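Local coordinates for protein lantibiotic dehydratase (Microbispora corallina, PDB 5EHK) that probably dehydrates serine and threonine residues of a precursor peptide in a tRNA-dependent step of the biosynthesis of the lantibiotic NAI-107, at residues R726-S731 / R735-L740; Q762-D767 / P780-E785; A128-D133 / D742-V747. All blocks are in the same frame, centred on the assembly; numbering follows the deposited sequence.

Interaction 1. Residues R726-S731 / R735-L740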
loop_
_atom_site.group_PDB
_atom_site.type_symbol
_atom_site.label_atom_id
_atom_site.label_comp_id
_atom_site.label_asym_id
_atom_site.label_seq_id
_atom_site.Cartn_x
_atom_site.Cartn_y
_atom_site.Cartn_z
ATOM N N ARG A 726 -3.973 -42.589 -6.631
ATOM C CA ARG A 726 -4.063 -41.747 -7.827
ATOM C C ARG A 726 -4.315 -40.285 -7.475
ATOM O O ARG A 726 -5.199 -39.951 -6.658
ATOM C CB ARG A 726 -5.119 -42.256 -8.814
ATOM C CG ARG A 726 -4.703 -43.488 -9.618
ATOM C CD ARG A 726 -5.920 -44.229 -10.158
ATOM N NE ARG A 726 -6.725 -44.778 -9.070
ATOM C CZ ARG A 726 -7.875 -45.427 -9.226
ATOM N NH1 ARG A 726 -8.396 -45.589 -10.436
ATOM N NH2 ARG A 726 -8.514 -45.885 -8.162
ATOM N N VAL A 727 -3.521 -39.419 -8.095
ATOM C CA VAL A 727 -3.638 -37.993 -7.869
ATOM C C VAL A 727 -3.560 -37.260 -9.194
ATOM O O VAL A 727 -3.019 -37.766 -10.171
ATOM C CB VAL A 727 -2.558 -37.455 -6.902
ATOM C CG1 VAL A 727 -2.756 -38.028 -5.502
ATOM C CG2 VAL A 727 -1.185 -37.783 -7.414
ATOM N N LEU A 728 -4.149 -36.074 -9.220
ATOM C CA LEU A 728 -3.928 -35.136 -10.299
ATOM C C LEU A 728 -2.861 -34.171 -9.789
ATOM O O LEU A 728 -3.030 -33.550 -8.725
ATOM C CB LEU A 728 -5.221 -34.385 -10.597
ATOM C CG LEU A 728 -5.348 -33.586 -11.898
ATOM C CD1 LEU A 728 -5.143 -34.463 -13.138
ATOM C CD2 LEU A 728 -6.697 -32.879 -11.948
ATOM N N ALA A 729 -1.747 -34.086 -10.515
ATOM C CA ALA A 729 -0.679 -33.136 -10.190
ATOM C C ALA A 729 -0.924 -31.836 -10.950
ATOM O O ALA A 729 -0.839 -31.806 -12.181
ATOM C CB ALA A 729 0.691 -33.712 -10.522
ATOM N N VAL A 730 -1.270 -30.784 -10.215
ATOM C CA VAL A 730 -1.711 -29.527 -10.817
ATOM C C VAL A 730 -0.744 -28.357 -10.636
ATOM O O VAL A 730 -0.316 -28.052 -9.523
ATOM C CB VAL A 730 -3.100 -29.092 -10.257
ATOM C CG1 VAL A 730 -3.566 -27.791 -10.915
ATOM C CG2 VAL A 730 -4.139 -30.186 -10.473
ATOM N N SER A 731 -0.413 -27.698 -11.738
ATOM C CA SER A 731 0.172 -26.364 -11.679
ATOM C C SER A 731 -0.556 -25.442 -12.657
ATOM O O SER A 731 -1.672 -25.735 -13.081
ATOM C CB SER A 731 1.656 -26.392 -11.992
ATOM O OG SER A 731 1.926 -25.628 -13.151
ATOM N N ARG A 735 -1.997 -30.287 -15.882
ATOM C CA ARG A 735 -2.831 -31.224 -15.169
ATOM C C ARG A 735 -2.099 -32.531 -15.429
ATOM O O ARG A 735 -1.754 -32.832 -16.575
ATOM C CB ARG A 735 -4.217 -31.257 -15.809
ATOM C CG ARG A 735 -5.027 -29.983 -15.620
ATOM C CD ARG A 735 -6.267 -30.007 -16.504
ATOM N NE ARG A 735 -7.128 -28.840 -16.292
ATOM C CZ ARG A 735 -6.907 -27.632 -16.813
ATOM N NH1 ARG A 735 -5.847 -27.410 -17.581
ATOM N NH2 ARG A 735 -7.746 -26.638 -16.563
ATOM N N LEU A 736 -1.837 -33.305 -14.385
ATOM C CA LEU A 736 -1.072 -34.534 -14.571
ATOM C C LEU A 736 -1.624 -35.715 -13.766
ATOM O O LEU A 736 -1.443 -35.797 -12.548
ATOM C CB LEU A 736 0.402 -34.289 -14.277
ATOM C CG LEU A 736 1.373 -35.121 -15.110
ATOM C CD1 LEU A 736 0.955 -35.101 -16.570
ATOM C CD2 LEU A 736 2.810 -34.614 -14.945
ATOM N N LEU A 737 -2.322 -36.614 -14.466
ATOM C CA LEU A 737 -2.913 -37.805 -13.858
ATOM C C LEU A 737 -1.817 -38.809 -13.594
ATOM O O LEU A 737 -1.240 -39.373 -14.526
ATOM C CB LEU A 737 -3.926 -38.438 -14.818
ATOM C CG LEU A 737 -5.189 -39.100 -14.257
ATOM C CD1 LEU A 737 -4.961 -39.603 -12.847
ATOM C CD2 LEU A 737 -6.354 -38.138 -14.289
ATOM N N LEU A 738 -1.545 -39.052 -12.320
ATOM C CA LEU A 738 -0.451 -39.947 -11.961
ATOM C C LEU A 738 -0.967 -41.090 -11.103
ATOM O O LEU A 738 -1.749 -40.880 -10.173
ATOM C CB LEU A 738 0.677 -39.217 -11.215
ATOM C CG LEU A 738 1.435 -38.058 -11.866
ATOM C CD1 LEU A 738 2.364 -37.451 -10.833
ATOM C CD2 LEU A 738 2.192 -38.482 -13.127
ATOM N N ASP A 739 -0.542 -42.302 -11.441
ATOM C CA ASP A 739 -0.734 -43.439 -10.561
ATOM C C ASP A 739 0.516 -43.624 -9.687
ATOM O O ASP A 739 1.581 -44.002 -10.196
ATOM C CB ASP A 739 -1.024 -44.683 -11.402
ATOM C CG ASP A 739 -1.627 -45.809 -10.590
ATOM O OD1 ASP A 739 -1.113 -46.103 -9.487
ATOM O OD2 ASP A 739 -2.654 -46.372 -11.030
ATOM N N LEU A 740 0.375 -43.404 -8.373
ATOM C CA LEU A 740 1.543 -43.412 -7.488
ATOM C C LEU A 740 1.992 -44.809 -7.075
ATOM O O LEU A 740 2.936 -44.958 -6.289
ATOM C CB LEU A 740 1.324 -42.551 -6.240
ATOM C CG LEU A 740 1.184 -41.048 -6.475
ATOM C CD1 LEU A 740 1.313 -40.260 -5.169
ATOM C CD2 LEU A 740 2.165 -40.572 -7.531
#
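Val-727 and Leu-738 form an antiparallel hydrogen-bonded pair in which both backbone groups take part: Val-727 N gives to Leu-738 O at 3.1 Å, and Leu-738 N returns an almost straight bond (176°) to Val-727 O. Their side chains rise from the same face of the sheet. Val-727 CG2, set between its own backbone N and carbonyl carbon, turns to Leu-740 and lies 4.1 Å from Leu-740 CG, the two side chains crossing at about a right angle. Leu-738 reaches the other way, its CD1 meeting Ala-729 CB at 4.1 Å; the short alanine side chain lets the larger one come in close. Helices 119-138 and 743-755 pack on this buried face, which suits its aliphatic residues. On the opposite face, Leu-728 holds CG anti to its backbone N (chi1 -166°), and CD1 thereby reaches over the partner strand to 4.0 Å from Leu-737 CD2. Farther along, Arg-726 lays CG 3.8 Å from Asp-739 OD2, but the charged ends miss each other, with Arg-726 NE 4.8 Å from that same OD2. Asp-739 is instead salt-bridged to Arg-725, next to Arg-726 in the chain. Running at 156° to each other and joined by a short connection, strands 726-730 and 735-739 make an antiparallel beta hairpin, extended on one side by strand 760-763.

Interaction 2. Residues Q762-D767 / P780-E785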
loop_
_atom_site.group_PDB
_atom_site.type_symbol
_atom_site.label_atom_id
_atom_site.label_comp_id
_atom_site.label_asym_id
_atom_site.label_seq_id
_atom_site.Cartn_x
_atom_site.Cartn_y
_atom_site.Cartn_z
ATOM N N GLN A 762 -4.361 -33.143 -6.530
ATOM C CA GLN A 762 -5.806 -33.213 -6.379
ATOM C C GLN A 762 -6.311 -34.659 -6.402
ATOM O O GLN A 762 -5.822 -35.517 -7.164
ATOM C CB GLN A 762 -6.500 -32.416 -7.475
ATOM C CG GLN A 762 -6.827 -30.975 -7.115
ATOM C CD GLN A 762 -7.445 -30.213 -8.290
ATOM O OE1 GLN A 762 -8.082 -30.802 -9.178
ATOM N NE2 GLN A 762 -7.221 -28.900 -8.320
ATOM N N GLN A 763 -7.290 -34.925 -5.545
ATOM C CA GLN A 763 -8.018 -36.165 -5.630
ATOM C C GLN A 763 -8.816 -36.157 -6.925
ATOM O O GLN A 763 -9.523 -35.186 -7.216
ATOM C CB GLN A 763 -8.935 -36.359 -4.430
ATOM C CG GLN A 763 -9.643 -37.707 -4.455
ATOM C CD GLN A 763 -10.354 -38.033 -3.153
ATOM O OE1 GLN A 763 -10.955 -37.157 -2.509
ATOM N NE2 GLN A 763 -10.309 -39.312 -2.767
ATOM N N VAL A 764 -8.662 -37.231 -7.700
ATOM C CA VAL A 764 -9.357 -37.425 -8.967
ATOM C C VAL A 764 -10.878 -37.477 -8.800
ATOM O O VAL A 764 -11.392 -38.089 -7.861
ATOM C CB VAL A 764 -8.890 -38.716 -9.619
ATOM C CG1 VAL A 764 -9.583 -38.934 -10.948
ATOM C CG2 VAL A 764 -7.392 -38.685 -9.793
ATOM N N ALA A 765 -11.591 -36.845 -9.729
ATOM C CA ALA A 765 -13.038 -36.776 -9.663
ATOM C C ALA A 765 -13.623 -38.184 -9.683
ATOM O O ALA A 765 -13.371 -38.953 -10.614
ATOM C CB ALA A 765 -13.569 -35.965 -10.848
ATOM N N GLY A 766 -14.383 -38.529 -8.648
ATOM C CA GLY A 766 -15.042 -39.819 -8.611
ATOM C C GLY A 766 -14.334 -40.850 -7.753
ATOM O O GLY A 766 -14.919 -41.854 -7.362
ATOM N N ASP A 767 -13.054 -40.634 -7.499
ATOM C CA ASP A 767 -12.271 -41.580 -6.715
ATOM C C ASP A 767 -12.796 -41.710 -5.287
ATOM O O ASP A 767 -12.861 -42.811 -4.749
ATOM C CB ASP A 767 -10.797 -41.159 -6.698
ATOM C CG ASP A 767 -9.870 -42.274 -6.259
ATOM O OD1 ASP A 767 -10.197 -43.456 -6.488
ATOM O OD2 ASP A 767 -8.807 -41.967 -5.681
ATOM N N PRO A 780 -16.110 -42.913 -18.535
ATOM C CA PRO A 780 -14.960 -42.028 -18.278
ATOM C C PRO A 780 -15.209 -40.525 -18.027
ATOM O O PRO A 780 -14.565 -39.686 -18.647
ATOM C CB PRO A 780 -14.112 -42.221 -19.540
ATOM C CG PRO A 780 -15.110 -42.397 -20.605
ATOM C CD PRO A 780 -16.213 -43.228 -19.973
ATOM N N GLY A 781 -16.115 -40.198 -17.115
ATOM C CA GLY A 781 -16.459 -38.817 -16.845
ATOM C C GLY A 781 -15.350 -37.995 -16.211
ATOM O O GLY A 781 -15.399 -36.765 -16.215
ATOM N N HIS A 782 -14.369 -38.662 -15.622
ATOM C CA HIS A 782 -13.295 -37.962 -14.918
ATOM C C HIS A 782 -12.168 -37.545 -15.866
ATOM O O HIS A 782 -11.311 -36.740 -15.514
ATOM C CB HIS A 782 -12.749 -38.863 -13.805
ATOM C CG HIS A 782 -11.992 -40.049 -14.316
ATOM N ND1 HIS A 782 -12.615 -41.133 -14.895
ATOM C CD2 HIS A 782 -10.666 -40.330 -14.319
ATOM C CE1 HIS A 782 -11.702 -42.020 -15.251
ATOM N NE2 HIS A 782 -10.513 -41.561 -14.909
ATOM N N LEU A 783 -12.207 -38.066 -17.084
ATOM C CA LEU A 783 -11.186 -37.780 -18.073
ATOM C C LEU A 783 -11.738 -36.848 -19.120
ATOM O O LEU A 783 -11.114 -36.638 -20.162
ATOM C CB LEU A 783 -10.786 -39.053 -18.801
ATOM C CG LEU A 783 -10.116 -40.167 -18.021
ATOM C CD1 LEU A 783 -9.532 -41.156 -19.016
ATOM C CD2 LEU A 783 -9.065 -39.598 -17.102
ATOM N N ALA A 784 -12.906 -36.285 -18.851
ATOM C CA ALA A 784 -13.568 -35.464 -19.834
ATOM C C ALA A 784 -14.037 -34.204 -19.160
ATOM O O ALA A 784 -14.546 -34.244 -18.037
ATOM C CB ALA A 784 -14.736 -36.199 -20.397
ATOM N N GLU A 785 -13.842 -33.080 -19.838
ATOM C CA GLU A 785 -14.300 -31.793 -19.337
ATOM C C GLU A 785 -15.533 -31.382 -20.123
ATOM O O GLU A 785 -15.582 -31.527 -21.347
ATOM C CB GLU A 785 -13.200 -30.733 -19.469
ATOM C CG GLU A 785 -12.684 -30.203 -18.138
ATOM C CD GLU A 785 -11.277 -29.608 -18.249
ATOM O OE1 GLU A 785 -10.991 -28.951 -19.277
ATOM O OE2 GLU A 785 -10.444 -29.836 -17.329
#
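The backbones approach most nearly at Ala-765 and His-782, whose CA atoms are 5.4 Å apart, where the chain leaving strand 760-763 bends past the irregular loop that leads into strand 785-792. The closest meeting is between a side chain and a carbonyl: His-782 CB stands 3.3 Å from Ala-765 O, and that oxygen lies obliquely to the imidazole. CB of Ala-765 also points toward the loop and comes within 4.2 Å of His-782 CB, and a residue this small suits a place where two backbones pass so near. Next to it, Val-764 turns CG1 away from its backbone N (chi1 -179°), which extends that methyl to 3.8 Å from His-782 CD2. The two side chains cross at a slant, and the contact is one of van der Waals packing. Each partner sits in a tight turn. Residues 764-767 form a type II beta turn, closed by a bond from Asp-767 N to Val-764 O; its third position has a positive phi (100°), at which a CB would press against the preceding carbonyl oxygen, and Gly-766 fits it for that reason. Residues 780-783 make a second turn, of type I, with Leu-783 N bonded to Pro-780 O and His-782 in its third position. The imidazole is held against its own loop as well: Leu-783 CG lies over one face, 3.4 Å above the ring plane and offset toward the rim. Leu-772, from the chain between the two turns, touches both His-782 and Asp-767. At the far end of 780-785, where strand 785-792 begins, the carboxylate of Glu-785 is salt-bridged to Arg-15 of strand 6-17.

Interaction 3. Residues A128-D133 / D742-V747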
loop_
_atom_site.group_PDB
_atom_site.type_symbol
_atom_site.label_atom_id
_atom_site.label_comp_id
_atom_site.label_asym_id
_atom_site.label_seq_id
_atom_site.Cartn_x
_atom_site.Cartn_y
_atom_site.Cartn_z
ATOM N N ALA A 128 10.028 -37.269 -21.108
ATOM C CA ALA A 128 9.291 -36.432 -22.038
ATOM C C ALA A 128 8.210 -37.252 -22.734
ATOM O O ALA A 128 7.058 -36.828 -22.831
ATOM C CB ALA A 128 10.234 -35.832 -23.066
ATOM N N LEU A 129 8.578 -38.442 -23.198
ATOM C CA LEU A 129 7.627 -39.299 -23.893
ATOM C C LEU A 129 6.511 -39.739 -22.962
ATOM O O LEU A 129 5.344 -39.790 -23.356
ATOM C CB LEU A 129 8.320 -40.541 -24.425
ATOM C CG LEU A 129 7.320 -41.438 -25.140
ATOM C CD1 LEU A 129 7.137 -40.987 -26.585
ATOM C CD2 LEU A 129 7.730 -42.893 -25.043
ATOM N N LEU A 130 6.875 -40.005 -21.713
ATOM C CA LEU A 130 5.917 -40.433 -20.703
ATOM C C LEU A 130 4.881 -39.353 -20.453
ATOM O O LEU A 130 3.715 -39.654 -20.241
ATOM C CB LEU A 130 6.635 -40.798 -19.403
ATOM C CG LEU A 130 5.784 -41.313 -18.244
ATOM C CD1 LEU A 130 5.010 -42.548 -18.653
ATOM C CD2 LEU A 130 6.669 -41.595 -17.037
ATOM N N ARG A 131 5.320 -38.099 -20.459
ATOM C CA ARG A 131 4.416 -36.971 -20.287
ATOM C C ARG A 131 3.401 -36.955 -21.409
ATOM O O ARG A 131 2.221 -36.694 -21.179
ATOM C CB ARG A 131 5.186 -35.660 -20.254
ATOM C CG ARG A 131 6.070 -35.511 -19.050
ATOM C CD ARG A 131 6.897 -34.251 -19.140
ATOM N NE ARG A 131 7.927 -34.256 -18.108
ATOM C CZ ARG A 131 7.701 -33.910 -16.844
ATOM N NH1 ARG A 131 6.484 -33.516 -16.467
ATOM N NH2 ARG A 131 8.691 -33.948 -15.960
ATOM N N TYR A 132 3.879 -37.182 -22.630
ATOM C CA TYR A 132 3.019 -37.207 -23.813
ATOM C C TYR A 132 2.063 -38.419 -23.861
ATOM O O TYR A 132 0.963 -38.330 -24.409
ATOM C CB TYR A 132 3.869 -37.146 -25.087
ATOM C CG TYR A 132 4.481 -35.779 -25.375
ATOM C CD1 TYR A 132 3.707 -34.622 -25.353
ATOM C CD2 TYR A 132 5.840 -35.648 -25.644
ATOM C CE1 TYR A 132 4.264 -33.384 -25.608
ATOM C CE2 TYR A 132 6.403 -34.422 -25.899
ATOM C CZ TYR A 132 5.612 -33.292 -25.882
ATOM O OH TYR A 132 6.183 -32.070 -26.133
ATOM N N ASP A 133 2.484 -39.548 -23.296
ATOM C CA ASP A 133 1.661 -40.751 -23.282
ATOM C C ASP A 133 0.495 -40.498 -22.332
ATOM O O ASP A 133 -0.666 -40.494 -22.745
ATOM C CB ASP A 133 2.505 -41.944 -22.793
ATOM C CG ASP A 133 1.821 -43.312 -22.997
ATOM O OD1 ASP A 133 0.573 -43.419 -22.932
ATOM O OD2 ASP A 133 2.563 -44.299 -23.211
ATOM N N ASP A 742 2.521 -46.937 -9.687
ATOM C CA ASP A 742 3.427 -47.044 -10.818
ATOM C C ASP A 742 4.822 -46.474 -10.530
ATOM O O ASP A 742 4.959 -45.384 -9.984
ATOM C CB ASP A 742 2.808 -46.364 -12.030
ATOM C CG ASP A 742 3.536 -46.686 -13.304
ATOM O OD1 ASP A 742 4.780 -46.684 -13.317
ATOM O OD2 ASP A 742 2.854 -46.962 -14.304
ATOM N N ALA A 743 5.855 -47.227 -10.898
ATOM C CA ALA A 743 7.234 -46.820 -10.627
ATOM C C ALA A 743 7.687 -45.687 -11.548
ATOM O O ALA A 743 8.399 -44.783 -11.113
ATOM C CB ALA A 743 8.193 -48.025 -10.733
ATOM N N TRP A 744 7.271 -45.732 -12.813
ATOM C CA TRP A 744 7.528 -44.625 -13.736
ATOM C C TRP A 744 6.829 -43.316 -13.323
ATOM O O TRP A 744 7.441 -42.245 -13.362
ATOM C CB TRP A 744 7.102 -44.958 -15.167
ATOM C CG TRP A 744 8.067 -45.737 -16.006
ATOM C CD1 TRP A 744 7.830 -46.925 -16.632
ATOM C CD2 TRP A 744 9.412 -45.369 -16.340
ATOM N NE1 TRP A 744 8.938 -47.314 -17.344
ATOM C CE2 TRP A 744 9.927 -46.384 -17.172
ATOM C CE3 TRP A 744 10.228 -44.278 -16.019
ATOM C CZ2 TRP A 744 11.222 -46.346 -17.684
ATOM C CZ3 TRP A 744 11.509 -44.243 -16.527
ATOM C CH2 TRP A 744 11.996 -45.272 -17.352
ATOM N N HIS A 745 5.553 -43.401 -12.950
ATOM C CA HIS A 745 4.822 -42.227 -12.484
ATOM C C HIS A 745 5.462 -41.660 -11.208
ATOM O O HIS A 745 5.441 -40.445 -10.981
ATOM C CB HIS A 745 3.336 -42.520 -12.266
ATOM C CG HIS A 745 2.588 -42.832 -13.526
ATOM N ND1 HIS A 745 1.210 -42.832 -13.594
ATOM C CD2 HIS A 745 3.024 -43.198 -14.758
ATOM C CE1 HIS A 745 0.829 -43.155 -14.818
ATOM N NE2 HIS A 745 1.910 -43.386 -15.544
ATOM N N ARG A 746 6.026 -42.533 -10.375
ATOM C CA ARG A 746 6.662 -42.080 -9.137
ATOM C C ARG A 746 7.947 -41.272 -9.368
ATOM O O ARG A 746 8.331 -40.459 -8.528
ATOM C CB ARG A 746 6.932 -43.256 -8.195
ATOM C CG ARG A 746 5.801 -43.541 -7.224
ATOM C CD ARG A 746 6.159 -44.691 -6.314
ATOM N NE ARG A 746 6.426 -45.896 -7.091
ATOM C CZ ARG A 746 6.864 -47.037 -6.570
ATOM N NH1 ARG A 746 7.096 -47.124 -5.264
ATOM N NH2 ARG A 746 7.076 -48.089 -7.356
ATOM N N VAL A 747 8.618 -41.504 -10.494
ATOM C CA VAL A 747 9.819 -40.737 -10.806
ATOM C C VAL A 747 9.435 -39.514 -11.602
ATOM O O VAL A 747 10.118 -38.509 -11.574
ATOM C CB VAL A 747 10.879 -41.551 -11.588
ATOM C CG1 VAL A 747 10.985 -42.976 -11.044
ATOM C CG2 VAL A 747 10.578 -41.553 -13.083
#
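Leu-130 reaches from helix 119-138 to Trp-744 in the first turn of helix 743-755, bridging backbones whose CA atoms are 8.3 Å apart. Its CB already points toward the other helix but is still 6.0 Å from Trp-744 CB. A chi1 of -178° swings CG out opposite the backbone N, which brings Leu-130 CG to 4.9 Å from Trp-744 CB, and the methyls complete the span. CD2 settles 3.9 Å from Trp-744 CB and 3.8 Å from Trp-744 O, slanting past the indole. CD1 looks to the next residue and lies 4.4 Å from His-745 CD2, again obliquely to the ring. This is apolar helix-to-helix packing, for which a branched leucine is well shaped: one side chain meets two successive residues, and it also touches Leu-748 farther along helix 743-755. Asp-742 is the N-cap of that helix, its OD1 accepting weak bonds from Trp-744 N and His-745 N. Its other oxygen, OD2, lies over one face of the His-745 ring, 3.8 Å above its plane and toward the rim. His-745 ND1 accepts from Asp-739 N, tying the ring to the strand just before the helix.

How the interactions relate
Interaction 1 is the most extensive, a hairpin held by backbone hydrogen bonds, with a buried aliphatic face and a mixed, partly exposed one. Interactions 2 and 3 are small, have no hydrogen bonds between their segments and rest on van der Waals contact; in interaction 2 loops meet in a buried spot, whereas interaction 3 joins two helices at a partly buried place. Both have centres about 11 Å from that of interaction 1. Strand 726-730 pairs with strand 760-763, Leu-728 O and Gln-762 N probably hydrogen-bonded, and the latter leads into interaction 2; strand 735-739 is soon followed by helix 743-755 of interaction 3. Interactions 2 and 3 do not touch, their nearest atoms being about 10 Å apart.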